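Local coordinates for glycerate dehydrogenase (Bacillus sp. 5mfcol3.1, PDB 6P2I), which probably catalyses the NADPH-dependent asymmetric reduction of acyclic imino acids to amino acids, intercepting imines made in situ by a partner oxidase, at residues A[93-97]-A[285-290]; A[97-102]-A[276-282]; A[229-235]-A[254-258]. All coordinates share one frame; numbering follows the deposited sequence. Where two conformers were deposited one is given.

Contacts 1 and 2 lie side by side, their centres about 10 Å apart; they share Tyr97, both draw on helix 280-298, and both touch the bound D-arginine. Every touching residue of contact 2 is buried, and apolar packing around NADP and D-arginine joins it, whereas contact 1 is only partly buried and held by a carboxylate on loop amides beside a stacked amide and ring. Contact 3, with its centre about 25 Å from that of contact 1, is also partly buried and joins two loops of the NAD-binding domain through carboxylates bonded to backbone amides and a threonine hydroxyl. Contacts 2 and 3 both touch the second subunit.

Contact 1. Residues A[93-97]-A[285-290]; sequences NCPQY and KNMYEL. With DAR (D-arginine), chain D.
The carboxylate of Glu289 makes the direct hydrogen bonds between the two segments by reaching from helix 280-298 to the backbone of the loop that follows strand 90-92. Its OE2 takes the N-H of Gln96, N to OE2 2.8 Å, with the lone pair on the side of the other oxygen; the bond is bent, 141° at the hydrogen. Two weaker bonds end on OE1, from Gln96 N and from Tyr97 N, so successive amides share one carboxylate. The Glu289 chain, extended beyond CG, carries the acid across to the loop. A water bridges the same two elements, donating to Gln96 O and accepting from Lys285 NZ.

Stacking forms the second kind of contact. The amide of Asn286 lies over one face of the Tyr97 ring, the planes 9° apart and Asn286 CG 3.7 Å above the ring plane, over its centre. Both side chains point the same way, into the pocket that holds D-arginine in this two-domain enzyme of the D-2-hydroxyacid dehydrogenase family. There Asn286 OD1 accepts an almost straight bond from the guanidinium, 2.8 Å from NH1 of the D-arginine and 171° at the hydrogen. Asn286 ND2 is held by Ile72 O, which fixes the flip of the amide and presents its oxygen to the ligand.

Packing fills the remaining surface. Cys94 CB lies 3.2 Å from Glu289 OE1. The sulfur, Cys94 SG, is 3.8 Å from Leu290 N. At the other carboxylate oxygen, Pro95 CD comes within 3.4 Å of Glu289 OE2. At the Lys285 end, the CB atoms of Tyr97 and Lys285 are 3.8 Å apart.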
loop_
_atom_site.group_PDB
_atom_site.type_symbol
_atom_site.label_atom_id
_atom_site.label_comp_id
_atom_site.label_asym_id
_atom_site.label_seq_id
_atom_site.Cartn_x
_atom_site.Cartn_y
_atom_site.Cartn_z
ATOM N N ASN A 93 13.912 -23.356 -13.087
ATOM C CA ASN A 93 13.178 -22.101 -13.131
ATOM C C ASN A 93 14.115 -20.959 -12.750
ATOM O O ASN A 93 15.319 -21.152 -12.554
ATOM C CB ASN A 93 11.933 -22.160 -12.234
ATOM C CG ASN A 93 12.262 -22.255 -10.749
ATOM O OD1 ASN A 93 13.388 -22.560 -10.347
ATOM N ND2 ASN A 93 11.252 -22.019 -9.924
ATOM N N CYS A 94 13.548 -19.755 -12.661
ATOM C CA CYS A 94 14.238 -18.603 -12.096
ATOM C C CYS A 94 13.545 -18.326 -10.771
ATOM O O CYS A 94 12.410 -17.823 -10.752
ATOM C CB CYS A 94 14.176 -17.387 -13.028
ATOM S SG CYS A 94 15.066 -17.709 -14.599
ATOM N N PRO A 95 14.161 -18.681 -9.654
ATOM C CA PRO A 95 13.392 -18.919 -8.426
ATOM C C PRO A 95 13.172 -17.728 -7.517
ATOM O O PRO A 95 12.281 -17.809 -6.669
ATOM C CB PRO A 95 14.242 -19.959 -7.695
ATOM C CG PRO A 95 15.640 -19.658 -8.123
ATOM C CD PRO A 95 15.537 -19.208 -9.559
ATOM N N GLN A 96 13.983 -16.674 -7.602
ATOM C CA GLN A 96 13.894 -15.624 -6.583
ATOM C C GLN A 96 13.792 -14.206 -7.126
ATOM O O GLN A 96 13.642 -13.272 -6.330
ATOM C CB GLN A 96 15.101 -15.704 -5.633
ATOM C CG GLN A 96 15.313 -17.067 -5.008
ATOM C CD GLN A 96 16.222 -17.027 -3.792
ATOM O OE1 GLN A 96 16.397 -15.979 -3.160
ATOM N NE2 GLN A 96 16.791 -18.176 -3.445
ATOM N N TYR A 97 13.845 -14.016 -8.448
ATOM C CA TYR A 97 13.976 -12.677 -9.011
ATOM C C TYR A 97 12.884 -11.726 -8.535
ATOM O O TYR A 97 13.142 -10.530 -8.380
ATOM C CB TYR A 97 13.967 -12.745 -10.553
ATOM C CG TYR A 97 12.633 -13.167 -11.142
ATOM C CD1 TYR A 97 12.272 -14.516 -11.225
ATOM C CD2 TYR A 97 11.741 -12.224 -11.633
ATOM C CE1 TYR A 97 11.040 -14.894 -11.750
ATOM C CE2 TYR A 97 10.510 -12.598 -12.150
ATOM C CZ TYR A 97 10.168 -13.927 -12.204
ATOM O OH TYR A 97 8.943 -14.287 -12.727
ATOM N N LYS A 285 17.204 -8.992 -11.971
ATOM C CA LYS A 285 17.523 -10.251 -11.308
ATOM C C LYS A 285 17.084 -11.438 -12.148
ATOM O O LYS A 285 17.750 -12.478 -12.154
ATOM C CB LYS A 285 16.855 -10.313 -9.934
ATOM C CG LYS A 285 17.595 -9.545 -8.864
ATOM C CD LYS A 285 16.732 -9.461 -7.594
ATOM C CE LYS A 285 17.547 -9.166 -6.359
ATOM N NZ LYS A 285 16.668 -9.219 -5.152
ATOM N N ASN A 286 15.953 -11.301 -12.851
ATOM C CA ASN A 286 15.467 -12.367 -13.720
ATOM C C ASN A 286 16.525 -12.723 -14.754
ATOM O O ASN A 286 16.758 -13.906 -15.041
ATOM C CB ASN A 286 14.163 -11.899 -14.382
ATOM C CG ASN A 286 13.285 -13.037 -14.925
ATOM O OD1 ASN A 286 12.197 -12.769 -15.451
ATOM N ND2 ASN A 286 13.744 -14.287 -14.821
ATOM N N MET A 287 17.194 -11.704 -15.300
ATOM C CA MET A 287 18.263 -11.935 -16.270
ATOM C C MET A 287 19.463 -12.599 -15.615
ATOM O O MET A 287 20.079 -13.497 -16.207
ATOM C CB MET A 287 18.672 -10.613 -16.919
ATOM C CG MET A 287 17.552 -9.896 -17.665
ATOM S SD MET A 287 16.885 -10.856 -19.046
ATOM C CE MET A 287 15.426 -11.608 -18.327
ATOM N N TYR A 288 19.822 -12.164 -14.402
ATOM C CA TYR A 288 20.946 -12.791 -13.712
ATOM C C TYR A 288 20.675 -14.267 -13.458
ATOM O O TYR A 288 21.586 -15.099 -13.572
ATOM C CB TYR A 288 21.237 -12.099 -12.378
ATOM C CG TYR A 288 21.524 -10.609 -12.403
ATOM C CD1 TYR A 288 22.053 -9.985 -13.514
ATOM C CD2 TYR A 288 21.287 -9.831 -11.268
ATOM C CE1 TYR A 288 22.327 -8.613 -13.515
ATOM C CE2 TYR A 288 21.548 -8.472 -11.255
ATOM C CZ TYR A 288 22.067 -7.862 -12.378
ATOM O OH TYR A 288 22.326 -6.503 -12.350
ATOM N N GLU A 289 19.433 -14.609 -13.095
ATOM C CA GLU A 289 19.084 -16.007 -12.836
ATOM C C GLU A 289 19.100 -16.827 -14.118
ATOM O O GLU A 289 19.603 -17.955 -14.131
ATOM C CB GLU A 289 17.712 -16.106 -12.167
ATOM C CG GLU A 289 17.761 -15.703 -10.685
ATOM C CD GLU A 289 16.433 -15.856 -9.951
ATOM O OE1 GLU A 289 15.368 -15.774 -10.588
ATOM O OE2 GLU A 289 16.469 -16.031 -8.714
ATOM N N LEU A 290 18.549 -16.276 -15.197
ATOM C CA LEU A 290 18.596 -16.956 -16.487
ATOM C C LEU A 290 20.033 -17.277 -16.881
ATOM O O LEU A 290 20.341 -18.394 -17.322
ATOM C CB LEU A 290 17.936 -16.072 -17.545
ATOM C CG LEU A 290 18.154 -16.507 -18.988
ATOM C CD1 LEU A 290 17.540 -17.872 -19.234
ATOM C CD2 LEU A 290 17.582 -15.477 -19.925
HETATM N N DAR D . 3.903 -16.013 -13.041
HETATM C CA DAR D . 4.977 -15.278 -12.373
HETATM C CB DAR D . 5.334 -13.988 -13.128
HETATM C CG DAR D . 5.873 -14.234 -14.541
HETATM C CD DAR D . 6.596 -13.010 -15.093
HETATM N NE DAR D . 7.251 -13.188 -16.389
HETATM C CZ DAR D . 8.570 -13.017 -16.520
HETATM N NH1 DAR D . 9.375 -13.142 -15.459
HETATM N NH2 DAR D . 9.106 -12.725 -17.706
HETATM C C DAR D . 6.179 -16.178 -12.147
HETATM O O DAR D . 7.346 -15.739 -12.121
HETATM O OXT DAR D . 5.960 -17.375 -11.973
HETATM O O HOH W 1 15.726 -11.813 -5.113
#

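Contact 2. Residues A[97-102]-A[276-282]; sequences YSKQAV and AWYSYEA. With DAR (D-arginine), chain D; NAP (NADP nicotinamide-adenine-dinucleotide phosphate), chain C; EDO (1,2-ethanediol), chain I.
Part of the cleft wall where cofactor and D-arginine meet is built here, where Tyr97 and the start of helix 99-114 pack against Trp277 and the first turn of helix 280-298. Trp277 CE3 lies in the tyrosine plane at the ring's edge, 3.4 Å from Tyr97 CE2. The ring planes are 81° apart, in an oblique pair that is neither a stack nor edge-to-face. Trp277 holds its CG between the backbone N and the carbonyl carbon, chi1 72°, which brings the indole alongside the ligand. One face receives the D-arginine, whose CD sits 3.2 Å above the indole plane toward the rim; on the opposite face lies CD1 of Tyr278.

In this Rossmann-type dehydrogenase architecture other residues of the same two segments border the nicotinamide. Val102 CG2 comes within 3.5 Å of C4N of the NADP, the carbon that carries hydride in such cofactors, while Ser98 OG lies near C5N and Ala276 CB near the carboxamide nitrogen N7N. Val102 CG2 also packs on the CB atoms of Ala276 and Trp277.

Small side chains let the backbones come close. Ala101 CB approaches Trp277 O to 3.4 Å and faces Ala282 CB, and a CA-H...O contact runs from Ala282 CA to Tyr97 O. Ser279 N-caps helix 280-298 by accepting from Ala282 N, 2.8 Å from its OG, and the same hydroxyl is bonded to Glu139 of the second subunit. The carbonyl oxygens of Ala101 and Ala276 stand 3.2 Å apart, two acceptors with no proton between them, each taking a bond from Arg115 of the second subunit.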
loop_
_atom_site.group_PDB
_atom_site.type_symbol
_atom_site.label_atom_id
_atom_site.label_comp_id
_atom_site.label_asym_id
_atom_site.label_seq_id
_atom_site.Cartn_x
_atom_site.Cartn_y
_atom_site.Cartn_z
ATOM N N TYR A 97 13.845 -14.016 -8.448
ATOM C CA TYR A 97 13.976 -12.677 -9.011
ATOM C C TYR A 97 12.884 -11.726 -8.535
ATOM O O TYR A 97 13.142 -10.530 -8.380
ATOM C CB TYR A 97 13.967 -12.745 -10.553
ATOM C CG TYR A 97 12.633 -13.167 -11.142
ATOM C CD1 TYR A 97 12.272 -14.516 -11.225
ATOM C CD2 TYR A 97 11.741 -12.224 -11.633
ATOM C CE1 TYR A 97 11.040 -14.894 -11.750
ATOM C CE2 TYR A 97 10.510 -12.598 -12.150
ATOM C CZ TYR A 97 10.168 -13.927 -12.204
ATOM O OH TYR A 97 8.943 -14.287 -12.727
ATOM N N SER A 98 11.663 -12.216 -8.319
ATOM C CA SER A 98 10.550 -11.303 -8.089
ATOM C C SER A 98 10.109 -11.210 -6.632
ATOM O O SER A 98 9.154 -10.487 -6.350
ATOM C CB SER A 98 9.333 -11.704 -8.936
ATOM O OG SER A 98 8.673 -12.819 -8.360
ATOM N N LYS A 99 10.759 -11.917 -5.711
ATOM C CA LYS A 99 10.142 -12.090 -4.393
ATOM C C LYS A 99 9.948 -10.760 -3.668
ATOM O O LYS A 99 8.936 -10.578 -2.979
ATOM C CB LYS A 99 10.927 -13.085 -3.535
ATOM C CG LYS A 99 12.324 -12.702 -3.067
ATOM C CD LYS A 99 12.932 -13.887 -2.287
ATOM C CE LYS A 99 14.341 -13.562 -1.777
ATOM N NZ LYS A 99 14.858 -14.584 -0.810
ATOM N N GLN A 100 10.879 -9.812 -3.824
ATOM C CA GLN A 100 10.682 -8.513 -3.170
ATOM C C GLN A 100 9.577 -7.718 -3.856
ATOM O O GLN A 100 8.745 -7.089 -3.185
ATOM C CB GLN A 100 11.988 -7.713 -3.153
ATOM C CG GLN A 100 11.867 -6.369 -2.426
ATOM C CD GLN A 100 11.727 -6.542 -0.929
ATOM O OE1 GLN A 100 12.228 -7.514 -0.350
ATOM N NE2 GLN A 100 11.046 -5.592 -0.281
ATOM N N ALA A 101 9.563 -7.722 -5.192
ATOM C CA ALA A 101 8.507 -7.042 -5.939
ATOM C C ALA A 101 7.130 -7.584 -5.566
ATOM O O ALA A 101 6.193 -6.814 -5.320
ATOM C CB ALA A 101 8.751 -7.190 -7.445
ATOM N N VAL A 102 6.989 -8.911 -5.497
ATOM C CA VAL A 102 5.673 -9.479 -5.221
ATOM C C VAL A 102 5.278 -9.217 -3.774
ATOM O O VAL A 102 4.123 -8.883 -3.485
ATOM C CB VAL A 102 5.640 -10.984 -5.552
ATOM C CG1 VAL A 102 4.283 -11.588 -5.181
ATOM C CG2 VAL A 102 5.913 -11.183 -7.045
ATOM N N ALA A 276 2.404 -7.793 -10.446
ATOM C CA ALA A 276 3.034 -7.812 -9.125
ATOM C C ALA A 276 4.552 -7.887 -9.206
ATOM O O ALA A 276 5.260 -7.288 -8.383
ATOM C CB ALA A 276 2.501 -8.990 -8.311
ATOM N N TRP A 277 5.070 -8.640 -10.175
ATOM C CA TRP A 277 6.494 -8.925 -10.229
ATOM C C TRP A 277 7.324 -7.835 -10.870
ATOM O O TRP A 277 8.557 -7.897 -10.781
ATOM C CB TRP A 277 6.746 -10.200 -11.031
ATOM C CG TRP A 277 6.530 -10.032 -12.537
ATOM C CD1 TRP A 277 5.330 -9.995 -13.203
ATOM C CD2 TRP A 277 7.543 -9.891 -13.537
ATOM N NE1 TRP A 277 5.538 -9.840 -14.553
ATOM C CE2 TRP A 277 6.888 -9.775 -14.784
ATOM C CE3 TRP A 277 8.941 -9.859 -13.500
ATOM C CZ2 TRP A 277 7.589 -9.648 -15.993
ATOM C CZ3 TRP A 277 9.636 -9.725 -14.700
ATOM C CH2 TRP A 277 8.957 -9.623 -15.931
ATOM N N TYR A 278 6.715 -6.889 -11.589
ATOM C CA TYR A 278 7.477 -6.193 -12.628
ATOM C C TYR A 278 8.114 -4.916 -12.085
ATOM O O TYR A 278 7.711 -3.800 -12.402
ATOM C CB TYR A 278 6.599 -5.901 -13.841
ATOM C CG TYR A 278 7.412 -5.609 -15.086
ATOM C CD1 TYR A 278 8.512 -6.393 -15.418
ATOM C CD2 TYR A 278 7.095 -4.541 -15.919
ATOM C CE1 TYR A 278 9.272 -6.139 -16.542
ATOM C CE2 TYR A 278 7.853 -4.275 -17.060
ATOM C CZ TYR A 278 8.939 -5.081 -17.363
ATOM O OH TYR A 278 9.692 -4.831 -18.479
ATOM N N SER A 279 9.171 -5.108 -11.294
ATOM C CA SER A 279 10.029 -4.014 -10.859
ATOM C C SER A 279 11.321 -3.984 -11.671
ATOM O O SER A 279 11.738 -4.986 -12.261
ATOM C CB SER A 279 10.368 -4.127 -9.368
ATOM O OG SER A 279 11.217 -5.247 -9.128
ATOM N N TYR A 280 11.958 -2.808 -11.690
ATOM C CA TYR A 280 13.285 -2.709 -12.294
ATOM C C TYR A 280 14.239 -3.721 -11.681
ATOM O O TYR A 280 15.039 -4.347 -12.389
ATOM C CB TYR A 280 13.862 -1.309 -12.107
ATOM C CG TYR A 280 13.187 -0.224 -12.907
ATOM C CD1 TYR A 280 13.510 -0.014 -14.242
ATOM C CD2 TYR A 280 12.226 0.586 -12.326
ATOM C CE1 TYR A 280 12.895 0.999 -14.971
ATOM C CE2 TYR A 280 11.608 1.595 -13.039
ATOM C CZ TYR A 280 11.938 1.787 -14.368
ATOM O OH TYR A 280 11.317 2.792 -15.076
ATOM N N GLU A 281 14.194 -3.865 -10.352
ATOM C CA GLU A 281 15.103 -4.790 -9.687
ATOM C C GLU A 281 14.784 -6.233 -10.053
ATOM O O GLU A 281 15.700 -7.034 -10.289
ATOM C CB GLU A 281 15.050 -4.603 -8.168
ATOM C CG GLU A 281 15.459 -3.220 -7.667
ATOM C CD GLU A 281 14.378 -2.128 -7.810
ATOM O OE1 GLU A 281 13.206 -2.445 -8.122
ATOM O OE2 GLU A 281 14.706 -0.939 -7.595
ATOM N N ALA A 282 13.498 -6.588 -10.106
ATOM C CA ALA A 282 13.118 -7.970 -10.390
ATOM C C ALA A 282 13.500 -8.376 -11.810
ATOM O O ALA A 282 14.042 -9.465 -12.028
ATOM C CB ALA A 282 11.616 -8.170 -10.167
HETATM N N DAR D . 3.903 -16.013 -13.041
HETATM C CA DAR D . 4.977 -15.278 -12.373
HETATM C CB DAR D . 5.334 -13.988 -13.128
HETATM C CG DAR D . 5.873 -14.234 -14.541
HETATM C CD DAR D . 6.596 -13.010 -15.093
HETATM N NE DAR D . 7.251 -13.188 -16.389
HETATM C CZ DAR D . 8.570 -13.017 -16.520
HETATM N NH1 DAR D . 9.375 -13.142 -15.459
HETATM N NH2 DAR D . 9.106 -12.725 -17.706
HETATM C C DAR D . 6.179 -16.178 -12.147
HETATM O O DAR D . 7.346 -15.739 -12.121
HETATM O OXT DAR D . 5.960 -17.375 -11.973
HETATM P PA NAP C . 8.382 -21.474 -3.092
HETATM O O1A NAP C . 8.467 -22.802 -3.814
HETATM O O2A NAP C . 9.626 -20.859 -2.523
HETATM O O5B NAP C . 7.338 -21.643 -1.894
HETATM C C5B NAP C . 6.127 -22.372 -2.064
HETATM C C4B NAP C . 5.491 -22.521 -0.687
HETATM O O4B NAP C . 4.229 -23.167 -0.864
HETATM C C3B NAP C . 6.315 -23.418 0.241
HETATM O O3B NAP C . 6.093 -23.012 1.606
HETATM C C2B NAP C . 5.694 -24.781 0.052
HETATM O O2B NAP C . 5.877 -25.635 1.172
HETATM C C1B NAP C . 4.241 -24.363 -0.076
HETATM N N9A NAP C . 3.429 -25.435 -0.673
HETATM C C8A NAP C . 3.681 -26.107 -1.813
HETATM N N7A NAP C . 2.720 -27.040 -2.030
HETATM C C5A NAP C . 1.860 -26.967 -0.997
HETATM C C6A NAP C . 0.621 -27.662 -0.596
HETATM N N6A NAP C . 0.108 -28.653 -1.364
HETATM N N1A NAP C . 0.030 -27.269 0.551
HETATM C C2A NAP C . 0.528 -26.282 1.327
HETATM N N3A NAP C . 1.650 -25.597 1.033
HETATM C C4A NAP C . 2.336 -25.907 -0.104
HETATM O O3 NAP C . 7.594 -20.495 -4.106
HETATM P PN NAP C . 7.678 -18.891 -4.183
HETATM O O1N NAP C . 8.979 -18.468 -4.819
HETATM O O2N NAP C . 7.315 -18.297 -2.841
HETATM O O5D NAP C . 6.512 -18.605 -5.251
HETATM C C5D NAP C . 5.164 -18.996 -4.967
HETATM C C4D NAP C . 4.266 -18.720 -6.165
HETATM O O4D NAP C . 4.199 -17.315 -6.386
HETATM C C3D NAP C . 4.790 -19.259 -7.488
HETATM O O3D NAP C . 4.497 -20.652 -7.674
HETATM C C2D NAP C . 4.089 -18.362 -8.498
HETATM O O2D NAP C . 2.898 -19.008 -8.965
HETATM C C1D NAP C . 3.750 -17.090 -7.716
HETATM N N1N NAP C . 4.429 -15.927 -8.302
HETATM C C2N NAP C . 3.701 -14.867 -8.695
HETATM C C3N NAP C . 4.305 -13.754 -9.272
HETATM C C7N NAP C . 3.468 -12.587 -9.733
HETATM O O7N NAP C . 3.953 -11.773 -10.506
HETATM N N7N NAP C . 2.189 -12.481 -9.346
HETATM C C4N NAP C . 5.693 -13.751 -9.439
HETATM C C5N NAP C . 6.429 -14.866 -9.033
HETATM C C6N NAP C . 5.764 -15.943 -8.457
HETATM P P2B NAP C . 7.183 -26.562 1.377
HETATM O O1X NAP C . 7.313 -27.376 0.101
HETATM O O2X NAP C . 8.329 -25.602 1.556
HETATM O O3X NAP C . 6.863 -27.335 2.627
HETATM C C1 EDO I . 11.650 -7.456 3.041
HETATM O O1 EDO I . 12.767 -7.794 2.199
HETATM C C2 EDO I . 11.818 -6.040 3.580
HETATM O O2 EDO I . 11.584 -5.080 2.539
#

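Contact 3. Residues A[229-235]-A[254-258]; sequences RGNLIDE and DLTYY
Glu235 grips Thr256 with both carboxylate oxygens. OE1 receives the backbone N-H, Thr256 N to Glu235 OE1 2.8 Å and nearly straight at 169°, through the lone pair facing the other oxygen. The threonine hydroxyl donates to the second oxygen, Thr256 OG1 to Glu235 OE2 also 2.8 Å, but from 48° out of the carboxylate plane. The Thr256 rotamer (chi1 68°) turns OG1 to the same side as the backbone N-H, where both reach the Glu235 carboxylate, while CG2 packs 3.6 Å from Gly230 C.

At the other end of the contact the direction is reversed: Gly230 N donates to Asp254 OD2 at 2.8 Å, using the lone pair turned away from the other oxygen. The glycine backbone passes close to the opposite loop, its CA 4.4 Å from that of Leu255.

In the next shell, a water lies 2.7 Å from Asp254 OD2, near Asn231 OD1 as well. Arg229, a residue of the D-arginine pocket deposited in two conformers, has its main polar partner elsewhere: in the conformer given, NE forms a salt bridge to Asp77, and a less certain bond runs from NH2 to the water. Asn261 binds Glu235 OE2, a further donor on the acid that holds Thr256. Asp234 caps the N-terminus of helix 235-243 through Ala237 N, setting the start of the helix from which Glu235 extends.

Loops following the adjacent parallel strands 223-226 and 249-252 are thus tied together at the carboxyl edge of the sheet, the edge where Rossmann-type domains bind their dinucleotide.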
loop_
_atom_site.group_PDB
_atom_site.type_symbol
_atom_site.label_atom_id
_atom_site.label_comp_id
_atom_site.label_asym_id
_atom_site.label_seq_id
_atom_site.Cartn_x
_atom_site.Cartn_y
_atom_site.Cartn_z
ATOM N N ARG A 229 -1.929 -17.993 -8.842
ATOM C CA ARG A 229 -2.917 -18.339 -9.855
ATOM C C ARG A 229 -4.332 -18.169 -9.316
ATOM O O ARG A 229 -4.607 -18.449 -8.146
ATOM C CB ARG A 229 -2.710 -19.778 -10.328
ATOM C CG ARG A 229 -1.539 -19.952 -11.281
ATOM C CD ARG A 229 -1.879 -19.436 -12.672
ATOM N NE ARG A 229 -1.183 -20.183 -13.717
ATOM C CZ ARG A 229 -1.507 -20.134 -15.003
ATOM N NH1 ARG A 229 -0.823 -20.844 -15.890
ATOM N NH2 ARG A 229 -2.514 -19.368 -15.400
ATOM N N GLY A 230 -5.234 -17.697 -10.181
ATOM C CA GLY A 230 -6.634 -17.613 -9.794
ATOM C C GLY A 230 -7.246 -18.970 -9.511
ATOM O O GLY A 230 -8.156 -19.089 -8.682
ATOM N N ASN A 231 -6.736 -20.012 -10.176
ATOM C CA ASN A 231 -7.210 -21.383 -10.040
ATOM C C ASN A 231 -6.992 -21.976 -8.656
ATOM O O ASN A 231 -7.502 -23.071 -8.389
ATOM C CB ASN A 231 -6.502 -22.248 -11.083
ATOM C CG ASN A 231 -6.357 -21.535 -12.408
ATOM O OD1 ASN A 231 -5.497 -20.656 -12.573
ATOM N ND2 ASN A 231 -7.217 -21.886 -13.357
ATOM N N LEU A 232 -6.235 -21.305 -7.784
ATOM C CA LEU A 232 -6.068 -21.783 -6.417
ATOM C C LEU A 232 -7.339 -21.623 -5.604
ATOM O O LEU A 232 -7.463 -22.241 -4.542
ATOM C CB LEU A 232 -4.931 -21.025 -5.725
ATOM C CG LEU A 232 -3.541 -21.192 -6.333
ATOM C CD1 LEU A 232 -2.572 -20.286 -5.642
ATOM C CD2 LEU A 232 -3.083 -22.639 -6.207
ATOM N N ILE A 233 -8.272 -20.796 -6.067
ATOM C CA ILE A 233 -9.482 -20.452 -5.329
ATOM C C ILE A 233 -10.687 -20.974 -6.095
ATOM O O ILE A 233 -10.691 -20.971 -7.331
ATOM C CB ILE A 233 -9.601 -18.925 -5.136
ATOM C CG1 ILE A 233 -8.300 -18.351 -4.566
ATOM C CG2 ILE A 233 -10.805 -18.586 -4.265
ATOM C CD1 ILE A 233 -8.313 -16.832 -4.425
ATOM N N ASP A 234 -11.708 -21.426 -5.360
ATOM C CA ASP A 234 -13.031 -21.577 -5.956
ATOM C C ASP A 234 -13.527 -20.181 -6.309
ATOM O O ASP A 234 -14.117 -19.490 -5.469
ATOM C CB ASP A 234 -13.992 -22.290 -5.000
ATOM C CG ASP A 234 -15.350 -22.592 -5.628
ATOM O OD1 ASP A 234 -15.827 -21.821 -6.494
ATOM O OD2 ASP A 234 -15.958 -23.609 -5.231
ATOM N N GLU A 235 -13.276 -19.751 -7.547
ATOM C CA GLU A 235 -13.494 -18.351 -7.895
ATOM C C GLU A 235 -14.968 -17.980 -7.879
ATOM O O GLU A 235 -15.312 -16.840 -7.538
ATOM C CB GLU A 235 -12.892 -18.058 -9.263
ATOM C CG GLU A 235 -12.678 -16.594 -9.528
ATOM C CD GLU A 235 -11.981 -16.366 -10.844
ATOM O OE1 GLU A 235 -10.753 -16.135 -10.815
ATOM O OE2 GLU A 235 -12.663 -16.450 -11.897
ATOM N N ASP A 254 -4.421 -12.081 -10.298
ATOM C CA ASP A 254 -4.796 -13.023 -11.346
ATOM C C ASP A 254 -6.252 -13.411 -11.149
ATOM O O ASP A 254 -6.758 -13.418 -10.027
ATOM C CB ASP A 254 -3.903 -14.272 -11.329
ATOM C CG ASP A 254 -4.070 -15.131 -12.581
ATOM O OD1 ASP A 254 -3.910 -14.603 -13.703
ATOM O OD2 ASP A 254 -4.350 -16.342 -12.457
ATOM N N LEU A 255 -6.929 -13.697 -12.257
ATOM C CA LEU A 255 -8.242 -14.327 -12.256
ATOM C C LEU A 255 -8.187 -15.500 -13.218
ATOM O O LEU A 255 -7.344 -15.533 -14.118
ATOM C CB LEU A 255 -9.361 -13.374 -12.693
ATOM C CG LEU A 255 -9.549 -12.063 -11.937
ATOM C CD1 LEU A 255 -10.620 -11.284 -12.661
ATOM C CD2 LEU A 255 -9.954 -12.329 -10.512
ATOM N N THR A 256 -9.102 -16.464 -13.047
ATOM C CA THR A 256 -9.090 -17.608 -13.965
ATOM C C THR A 256 -9.432 -17.185 -15.391
ATOM O O THR A 256 -9.003 -17.835 -16.353
ATOM C CB THR A 256 -10.045 -18.710 -13.495
ATOM O OG1 THR A 256 -11.403 -18.264 -13.598
ATOM C CG2 THR A 256 -9.745 -19.114 -12.062
ATOM N N TYR A 257 -10.206 -16.114 -15.544
ATOM C CA TYR A 257 -10.460 -15.469 -16.825
ATOM C C TYR A 257 -10.917 -14.048 -16.535
ATOM O O TYR A 257 -11.308 -13.728 -15.411
ATOM C CB TYR A 257 -11.506 -16.229 -17.657
ATOM C CG TYR A 257 -12.908 -16.184 -17.086
ATOM C CD1 TYR A 257 -13.279 -17.020 -16.042
ATOM C CD2 TYR A 257 -13.860 -15.307 -17.594
ATOM C CE1 TYR A 257 -14.560 -16.984 -15.515
ATOM C CE2 TYR A 257 -15.145 -15.268 -17.081
ATOM C CZ TYR A 257 -15.487 -16.104 -16.039
ATOM O OH TYR A 257 -16.761 -16.067 -15.523
ATOM N N TYR A 258 -10.865 -13.192 -17.558
ATOM C CA TYR A 258 -11.163 -11.778 -17.371
ATOM C C TYR A 258 -12.422 -11.334 -18.108
ATOM O O TYR A 258 -13.330 -10.793 -17.477
ATOM C CB TYR A 258 -9.959 -10.925 -17.789
ATOM C CG TYR A 258 -8.875 -10.950 -16.743
ATOM C CD1 TYR A 258 -8.001 -12.027 -16.661
ATOM C CD2 TYR A 258 -8.741 -9.913 -15.821
ATOM C CE1 TYR A 258 -7.021 -12.077 -15.704
ATOM C CE2 TYR A 258 -7.757 -9.951 -14.849
ATOM C CZ TYR A 258 -6.899 -11.035 -14.798
ATOM O OH TYR A 258 -5.916 -11.086 -13.838
HETATM O O HOH W 2 -4.920 -18.302 -14.290
#